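Local coordinates for protein structure-specific endonuclease subunit SLX1 (Candida glabrata, PDB 4XLG) that probably cuts branched DNA near junctions with single strands, as the catalytic subunit of the SLX1-SLX4 endonuclease of DNA repair and recombination, at residues F4-L16 with P70-W82. The protein carries 1 engineered substitution. Numbering follows the deposited sequence.
Sequences FQQIPDFYGCYLL and PSRIAALQFQHAW. Engineered in segment 70-82: Q79 (natural residue Glu).
Y11 lies flat against the first turn of helix 72-82: R72 CA sits over the ring centre in a CH-pi contact, 4.1 Å from the centroid, while A75 CB presses on Y11 CD1 at 3.4 Å. Y11 leads into the strand between 25-30 and 60-67 in the sheet of the GIY-YIG nuclease domain, and the helix packs against that sheet, nearly parallel to the strand (26°, axes 8.2 Å apart). S71 caps this helix end through its OG, which accepts from A74 N. Further back, water replaces direct polar contact, one molecule donating to both Q6 O and P70 O, and P8 CD rests on P70 O. Along the strand, in one of its two conformers, C13 has SG swung beside its own backbone N (chi1 -71°); there the thiol touches the CB of Q79, an engineered residue whose OE1 is hydrogen-bonded to S29 OG, and meets the F78 ring obliquely, SG to CD1 3.8 Å. At the far end W82, whose NE1 is held by K110 O, turns its six-membered ring to the strand, its edge facing C13 O and its CH2 3.6 Å from L15 CB.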
ATOM      1  N   PHE B   4      16.246  -7.952   1.762  1.00 44.38           N
ATOM      2  CA  PHE B   4      15.035  -7.152   1.586  1.00 40.24           C
ATOM      3  C   PHE B   4      13.885  -7.803   2.315  1.00 38.36           C
ATOM      4  O   PHE B   4      13.866  -9.011   2.457  1.00 43.35           O
ATOM      5  CB  PHE B   4      14.703  -7.000   0.106  1.00 40.25           C
ATOM      6  CG  PHE B   4      15.563  -5.982  -0.604  1.00 42.30           C
ATOM      7  CD1 PHE B   4      16.941  -5.946  -0.421  1.00 52.44           C
ATOM      8  CD2 PHE B   4      14.992  -5.088  -1.483  1.00 38.92           C
ATOM      9  CE1 PHE B   4      17.728  -5.003  -1.098  1.00 54.81           C
ATOM     10  CE2 PHE B   4      15.760  -4.140  -2.147  1.00 43.80           C
ATOM     11  CZ  PHE B   4      17.130  -4.093  -1.962  1.00 50.27           C
ATOM     12  N   GLN B   5      12.916  -7.025   2.764  1.00 32.09           N
ATOM     13  CA  GLN B   5      11.710  -7.642   3.300  1.00 34.50           C
ATOM     14  C   GLN B   5      10.667  -7.622   2.200  1.00 32.76           C
ATOM     15  O   GLN B   5      10.591  -6.698   1.395  1.00 29.92           O
ATOM     16  CB  GLN B   5      11.217  -6.949   4.571  1.00 39.76           C
ATOM     17  CG  GLN B   5      10.730  -5.537   4.388  1.00 44.75           C
ATOM     18  CD  GLN B   5      10.281  -4.880   5.712  1.00 49.04           C
ATOM     19  OE1 GLN B   5      10.987  -4.925   6.729  1.00 55.70           O
ATOM     20  NE2 GLN B   5       9.142  -4.225   5.671  1.00 41.57           N
ATOM     21  N   GLN B   6       9.865  -8.665   2.141  1.00 29.62           N
ATOM     22  CA  GLN B   6       8.800  -8.699   1.137  1.00 30.41           C
ATOM     23  C   GLN B   6       7.718  -7.682   1.427  1.00 25.17           C
ATOM     24  O   GLN B   6       7.467  -7.296   2.589  1.00 27.23           O
ATOM     25  CB  GLN B   6       8.194 -10.116   1.051  1.00 38.02           C
ATOM     26  CG  GLN B   6       7.032 -10.393   1.952  1.00 38.47           C
ATOM     27  CD  GLN B   6       6.180 -11.594   1.475  1.00 39.44           C
ATOM     28  OE1 GLN B   6       6.695 -12.737   1.424  1.00 43.93           O
ATOM     29  NE2 GLN B   6       4.892 -11.340   1.075  1.00 27.35           N
ATOM     30  N   ILE B   7       7.061  -7.229   0.360  1.00 25.82           N
ATOM     31  CA  ILE B   7       5.816  -6.490   0.458  1.00 21.23           C
ATOM     32  C   ILE B   7       4.727  -7.485   0.934  1.00 21.69           C
ATOM     33  O   ILE B   7       4.713  -8.617   0.480  1.00 23.83           O
ATOM     34  CB  ILE B   7       5.434  -5.903  -0.892  1.00 23.49           C
ATOM     35  CG1 ILE B   7       6.504  -4.812  -1.255  1.00 40.99           C
ATOM     36  CG2 ILE B   7       3.994  -5.341  -0.884  1.00 22.51           C
ATOM     37  CD1 ILE B   7       6.052  -3.889  -2.353  1.00 39.70           C
ATOM     38  N   PRO B   8       3.904  -7.098   1.915  1.00 24.54           N
ATOM     39  CA  PRO B   8       2.888  -8.043   2.438  1.00 24.16           C
ATOM     40  C   PRO B   8       1.971  -8.551   1.371  1.00 25.44           C
ATOM     41  O   PRO B   8       1.592  -7.810   0.440  1.00 24.46           O
ATOM     42  CB  PRO B   8       2.036  -7.195   3.428  1.00 21.17           C
ATOM     43  CG  PRO B   8       3.058  -6.116   3.896  1.00 24.55           C
ATOM     44  CD  PRO B   8       3.903  -5.800   2.621  1.00 24.46           C
ATOM     45  N   ASP B   9       1.613  -9.830   1.496  1.00 23.06           N
ATOM     46  CA  ASP B   9       0.559 -10.369   0.645  1.00 21.74           C
ATOM     47  C   ASP B   9      -0.716  -9.564   0.800  1.00 22.15           C
ATOM     48  O   ASP B   9      -1.427  -9.338  -0.161  1.00 23.48           O
ATOM     49  CB  ASP B   9       0.287 -11.862   1.001  1.00 23.02           C
ATOM     50  CG  ASP B   9       1.540 -12.717   0.839  1.00 23.71           C
ATOM     51  OD1 ASP B   9       2.449 -12.378   0.014  1.00 24.79           O
ATOM     52  OD2 ASP B   9       1.677 -13.704   1.563  1.00 25.11           O
ATOM     53  N   PHE B  10      -1.045  -9.228   2.039  1.00 21.33           N
ATOM     54  CA  PHE B  10      -2.182  -8.376   2.327  1.00 20.68           C
ATOM     55  C   PHE B  10      -1.899  -7.564   3.560  1.00 21.10           C
ATOM     56  O   PHE B  10      -1.469  -8.111   4.571  1.00 21.59           O
ATOM     57  CB  PHE B  10      -3.467  -9.233   2.562  1.00 21.25           C
ATOM     58  CG  PHE B  10      -4.729  -8.369   2.707  1.00 20.59           C
ATOM     59  CD1 PHE B  10      -5.092  -7.796   3.934  1.00 22.86           C
ATOM     60  CD2 PHE B  10      -5.466  -8.087   1.577  1.00 21.75           C
ATOM     61  CE1 PHE B  10      -6.250  -6.929   4.036  1.00 22.53           C
ATOM     62  CE2 PHE B  10      -6.653  -7.258   1.653  1.00 22.65           C
ATOM     63  CZ  PHE B  10      -7.029  -6.690   2.883  1.00 22.88           C
ATOM     64  N   TYR B  11      -2.119  -6.248   3.505  1.00 19.86           N
ATOM     65  CA  TYR B  11      -2.039  -5.495   4.757  1.00 19.98           C
ATOM     66  C   TYR B  11      -3.026  -4.356   4.535  1.00 22.47           C
ATOM     67  O   TYR B  11      -2.913  -3.623   3.529  1.00 20.87           O
ATOM     68  CB  TYR B  11      -0.593  -4.970   5.053  1.00 19.71           C
ATOM     69  CG  TYR B  11      -0.298  -5.034   6.550  1.00 20.10           C
ATOM     70  CD1 TYR B  11      -0.966  -4.133   7.462  1.00 23.74           C
ATOM     71  CD2 TYR B  11       0.524  -6.014   7.064  1.00 22.71           C
ATOM     72  CE1 TYR B  11      -0.737  -4.246   8.856  1.00 20.19           C
ATOM     73  CE2 TYR B  11       0.765  -6.118   8.427  1.00 23.61           C
ATOM     74  CZ  TYR B  11       0.105  -5.242   9.300  1.00 22.13           C
ATOM     75  OH  TYR B  11       0.356  -5.386  10.649  1.00 26.74           O
ATOM     76  N   GLY B  12      -3.975  -4.185   5.457  1.00 20.20           N
ATOM     77  CA  GLY B  12      -5.018  -3.214   5.178  1.00 18.94           C
ATOM     78  C   GLY B  12      -5.325  -2.414   6.438  1.00 22.02           C
ATOM     79  O   GLY B  12      -5.125  -2.880   7.564  1.00 24.34           O
ATOM     80  N   CYS B  13      -5.799  -1.194   6.211  1.00 19.72           N
ATOM     81  CA  CYS B  13      -6.314  -0.325   7.283  0.74 21.12           C
ATOM     82  C   CYS B  13      -7.827  -0.279   7.145  1.00 20.60           C
ATOM     83  O   CYS B  13      -8.325   0.163   6.117  1.00 22.09           O
ATOM     84  CB  CYS B  13      -5.802   1.111   7.160  0.74 22.82           C
ATOM     85  SG  CYS B  13      -4.071   1.338   7.533  0.74 23.07           S
ATOM     86  N   TYR B  14      -8.534  -0.687   8.199  1.00 20.51           N
ATOM     87  CA  TYR B  14      -9.983  -0.891   8.126  1.00 19.60           C
ATOM     88  C   TYR B  14     -10.728   0.080   8.985  1.00 18.74           C
ATOM     89  O   TYR B  14     -10.224   0.616   9.982  1.00 20.40           O
ATOM     90  CB  TYR B  14     -10.373  -2.331   8.541  1.00 18.53           C
ATOM     91  CG  TYR B  14      -9.831  -2.736   9.942  1.00 20.55           C
ATOM     92  CD1 TYR B  14     -10.572  -2.480  11.113  1.00 19.68           C
ATOM     93  CD2 TYR B  14      -8.549  -3.355  10.069  1.00 17.45           C
ATOM     94  CE1 TYR B  14     -10.083  -2.849  12.372  1.00 19.78           C
ATOM     95  CE2 TYR B  14      -8.060  -3.767  11.330  1.00 20.09           C
ATOM     96  CZ  TYR B  14      -8.867  -3.481  12.479  1.00 17.82           C
ATOM     97  OH  TYR B  14      -8.386  -3.834  13.697  1.00 20.85           O
ATOM     98  N   LEU B  15     -11.977   0.313   8.554  1.00 18.68           N
ATOM     99  CA  LEU B  15     -12.913   1.117   9.353  1.00 20.42           C
ATOM    100  C   LEU B  15     -14.087   0.219   9.773  1.00 20.00           C
ATOM    101  O   LEU B  15     -14.707  -0.437   8.911  1.00 19.36           O
ATOM    102  CB  LEU B  15     -13.423   2.300   8.515  1.00 20.56           C
ATOM    103  CG  LEU B  15     -14.529   3.149   9.179  1.00 22.31           C
ATOM    104  CD1 LEU B  15     -14.003   3.847  10.461  1.00 24.54           C
ATOM    105  CD2 LEU B  15     -15.112   4.164   8.157  1.00 21.98           C
ATOM    106  N   LEU B  16     -14.336   0.159  11.079  1.00 20.32           N
ATOM    107  CA  LEU B  16     -15.479  -0.601  11.614  1.00 20.74           C
ATOM    108  C   LEU B  16     -16.533   0.401  12.022  1.00 19.35           C
ATOM    109  O   LEU B  16     -16.214   1.486  12.473  1.00 20.79           O
ATOM    110  CB  LEU B  16     -15.108  -1.418  12.863  1.00 18.60           C
ATOM    111  CG  LEU B  16     -13.866  -2.317  12.765  1.00 17.57           C
ATOM    112  CD1 LEU B  16     -13.725  -3.062  14.174  1.00 21.64           C
ATOM    113  CD2 LEU B  16     -14.033  -3.298  11.547  1.00 17.56           C
ATOM    114  N   PRO B  70       2.795  -1.184   1.054  1.00 24.00           N
ATOM    115  CA  PRO B  70       4.058  -1.848   0.724  1.00 23.69           C
ATOM    116  C   PRO B  70       4.722  -2.440   1.971  1.00 22.99           C
ATOM    117  O   PRO B  70       5.712  -3.162   1.846  1.00 23.39           O
ATOM    118  CB  PRO B  70       4.918  -0.717   0.123  1.00 28.29           C
ATOM    119  CG  PRO B  70       4.304   0.599   0.671  1.00 24.02           C
ATOM    120  CD  PRO B  70       2.803   0.263   0.745  1.00 23.91           C
ATOM    121  N   SER B  71       4.251  -2.067   3.162  1.00 23.00           N
ATOM    122  CA  SER B  71       4.860  -2.586   4.400  1.00 22.54           C
ATOM    123  C   SER B  71       3.870  -2.421   5.506  1.00 25.19           C
ATOM    124  O   SER B  71       2.982  -1.577   5.432  1.00 22.90           O
ATOM    125  CB  SER B  71       6.164  -1.847   4.791  1.00 23.77           C
ATOM    126  OG  SER B  71       5.926  -0.427   4.943  1.00 23.42           O
ATOM    127  N   ARG B  72       4.095  -3.159   6.577  1.00 23.76           N
ATOM    128  CA  ARG B  72       3.316  -2.934   7.820  1.00 21.03           C
ATOM    129  C   ARG B  72       3.574  -1.492   8.302  1.00 23.53           C
ATOM    130  O   ARG B  72       2.673  -0.828   8.772  1.00 24.61           O
ATOM    131  CB  ARG B  72       3.783  -3.946   8.898  1.00 24.82           C
ATOM    132  CG  ARG B  72       3.186  -3.742  10.308  1.00 27.70           C
ATOM    133  CD  ARG B  72       3.886  -4.705  11.299  1.00 36.89           C
ATOM    134  NE  ARG B  72       3.812  -4.113  12.624  1.00 42.51           N
ATOM    135  CZ  ARG B  72       4.814  -3.498  13.240  1.00 40.88           C
ATOM    136  NH1 ARG B  72       6.036  -3.465  12.700  1.00 39.98           N
ATOM    137  NH2 ARG B  72       4.589  -2.961  14.433  1.00 42.43           N
ATOM    138  N   ILE B  73       4.825  -1.044   8.187  1.00 23.65           N
ATOM    139  CA  ILE B  73       5.142   0.316   8.644  1.00 24.29           C
ATOM    140  C   ILE B  73       4.246   1.328   7.923  1.00 23.89           C
ATOM    141  O   ILE B  73       3.707   2.252   8.532  1.00 24.39           O
ATOM    142  CB  ILE B  73       6.633   0.697   8.372  1.00 28.37           C
ATOM    143  CG1 ILE B  73       7.568  -0.214   9.167  1.00 33.51           C
ATOM    144  CG2 ILE B  73       6.883   2.180   8.721  1.00 28.50           C
ATOM    145  CD1 ILE B  73       7.230  -0.240  10.648  1.00 37.02           C
ATOM    146  N   ALA B  74       4.181   1.216   6.602  1.00 23.51           N
ATOM    147  CA  ALA B  74       3.333   2.157   5.824  1.00 24.45           C
ATOM    148  C   ALA B  74       1.870   2.094   6.211  1.00 23.10           C
ATOM    149  O   ALA B  74       1.196   3.130   6.265  1.00 22.78           O
ATOM    150  CB  ALA B  74       3.469   1.884   4.296  1.00 23.65           C
ATOM    151  N   ALA B  75       1.340   0.884   6.441  1.00 21.04           N
ATOM    152  CA  ALA B  75      -0.066   0.749   6.866  1.00 21.97           C
ATOM    153  C   ALA B  75      -0.268   1.460   8.200  1.00 21.27           C
ATOM    154  O   ALA B  75      -1.278   2.099   8.442  1.00 23.55           O
ATOM    155  CB  ALA B  75      -0.447  -0.757   7.014  1.00 22.41           C
ATOM    156  N   LEU B  76       0.682   1.278   9.116  1.00 22.20           N
ATOM    157  CA  LEU B  76       0.537   1.933  10.440  1.00 23.30           C
ATOM    158  C   LEU B  76       0.613   3.454  10.309  1.00 26.55           C
ATOM    159  O   LEU B  76      -0.062   4.203  11.018  1.00 26.57           O
ATOM    160  CB  LEU B  76       1.663   1.466  11.391  1.00 25.34           C
ATOM    161  CG  LEU B  76       1.486   0.013  11.857  1.00 28.52           C
ATOM    162  CD1 LEU B  76       2.762  -0.548  12.545  1.00 33.25           C
ATOM    163  CD2 LEU B  76       0.256  -0.078  12.761  1.00 31.65           C
ATOM    164  N   GLN B  77       1.489   3.930   9.438  1.00 24.71           N
ATOM    165  CA  GLN B  77       1.524   5.375   9.176  1.00 24.75           C
ATOM    166  C   GLN B  77       0.168   5.893   8.718  1.00 24.90           C
ATOM    167  O   GLN B  77      -0.279   6.955   9.194  1.00 26.82           O
ATOM    168  CB  GLN B  77       2.582   5.736   8.128  1.00 25.35           C
ATOM    169  CG  GLN B  77       3.986   5.491   8.620  1.00 29.34           C
ATOM    170  CD  GLN B  77       4.986   5.652   7.497  1.00 31.57           C
ATOM    171  OE1 GLN B  77       4.945   4.929   6.508  1.00 28.94           O
ATOM    172  NE2 GLN B  77       5.853   6.640   7.626  1.00 35.27           N
ATOM    173  N   PHE B  78      -0.452   5.169   7.795  1.00 24.46           N
ATOM    174  CA  PHE B  78      -1.800   5.548   7.309  1.00 25.94           C
ATOM    175  C   PHE B  78      -2.807   5.466   8.431  1.00 25.41           C
ATOM    176  O   PHE B  78      -3.589   6.387   8.671  1.00 24.59           O
ATOM    177  CB  PHE B  78      -2.212   4.612   6.161  1.00 23.55           C
ATOM    178  CG  PHE B  78      -3.411   5.068   5.420  1.00 23.80           C
ATOM    179  CD1 PHE B  78      -4.681   4.727   5.864  1.00 24.07           C
ATOM    180  CD2 PHE B  78      -3.275   5.759   4.235  1.00 24.98           C
ATOM    181  CE1 PHE B  78      -5.816   5.110   5.135  1.00 27.49           C
ATOM    182  CE2 PHE B  78      -4.395   6.153   3.507  1.00 28.30           C
ATOM    183  CZ  PHE B  78      -5.679   5.830   3.965  1.00 27.85           C
ATOM    184  N   GLN B  79      -2.766   4.356   9.151  1.00 25.01           N
ATOM    185  CA  GLN B  79      -3.718   4.184  10.269  1.00 25.46           C
ATOM    186  C   GLN B  79      -3.617   5.319  11.288  1.00 27.36           C
ATOM    187  O   GLN B  79      -4.624   5.883  11.721  1.00 27.56           O
ATOM    188  CB  GLN B  79      -3.439   2.855  10.982  1.00 26.28           C
ATOM    189  CG  GLN B  79      -4.455   2.615  12.172  1.00 27.84           C
ATOM    190  CD  GLN B  79      -3.884   1.668  13.147  1.00 33.60           C
ATOM    191  OE1 GLN B  79      -3.316   0.663  12.767  1.00 28.40           O
ATOM    192  NE2 GLN B  79      -3.961   2.003  14.423  1.00 36.14           N
ATOM    193  N   HIS B  80      -2.399   5.641  11.689  1.00 25.18           N
ATOM    194  CA  HIS B  80      -2.251   6.671  12.706  1.00 28.54           C
ATOM    195  C   HIS B  80      -2.671   8.032  12.175  1.00 31.90           C
ATOM    196  O   HIS B  80      -3.239   8.827  12.909  1.00 31.42           O
ATOM    197  CB  HIS B  80      -0.790   6.675  13.215  1.00 33.27           C
ATOM    198  CG  HIS B  80      -0.438   5.417  13.947  1.00 40.33           C
ATOM    199  ND1 HIS B  80       0.854   4.949  14.067  1.00 43.57           N
ATOM    200  CD2 HIS B  80      -1.228   4.506  14.573  1.00 42.44           C
ATOM    201  CE1 HIS B  80       0.845   3.810  14.741  1.00 45.63           C
ATOM    202  NE2 HIS B  80      -0.403   3.521  15.063  1.00 44.84           N
ATOM    203  N   ALA B  81      -2.382   8.306  10.903  1.00 28.65           N
ATOM    204  CA  ALA B  81      -2.779   9.600  10.321  1.00 30.71           C
ATOM    205  C   ALA B  81      -4.330   9.690  10.264  1.00 28.90           C
ATOM    206  O   ALA B  81      -4.932  10.751  10.549  1.00 30.91           O
ATOM    207  CB  ALA B  81      -2.167   9.732   8.927  1.00 30.92           C
ATOM    208  N   TRP B  82      -4.927   8.583   9.868  1.00 28.55           N
ATOM    209  CA  TRP B  82      -6.382   8.488   9.716  1.00 27.47           C
ATOM    210  C   TRP B  82      -7.038   8.720  11.099  1.00 32.36           C
ATOM    211  O   TRP B  82      -7.993   9.510  11.237  1.00 31.16           O
ATOM    212  CB  TRP B  82      -6.726   7.116   9.118  1.00 24.31           C
ATOM    213  CG  TRP B  82      -8.192   6.937   8.736  1.00 27.16           C
ATOM    214  CD1 TRP B  82      -9.196   7.883   8.767  1.00 28.04           C
ATOM    215  CD2 TRP B  82      -8.750   5.757   8.189  1.00 26.49           C
ATOM    216  NE1 TRP B  82     -10.374   7.311   8.273  1.00 26.35           N
ATOM    217  CE2 TRP B  82     -10.111   6.016   7.908  1.00 26.18           C
ATOM    218  CE3 TRP B  82      -8.224   4.479   7.909  1.00 25.62           C
ATOM    219  CZ2 TRP B  82     -10.973   5.033   7.410  1.00 25.68           C
ATOM    220  CZ3 TRP B  82      -9.067   3.510   7.376  1.00 29.01           C
ATOM    221  CH2 TRP B  82     -10.433   3.804   7.127  1.00 25.35           C
TER
HETATM  222  O   HOH W   1       7.310  -3.299   7.929  1.00 27.56           O
HETATM  223  O   HOH W   2       7.792  -4.747   3.663  1.00 41.50           O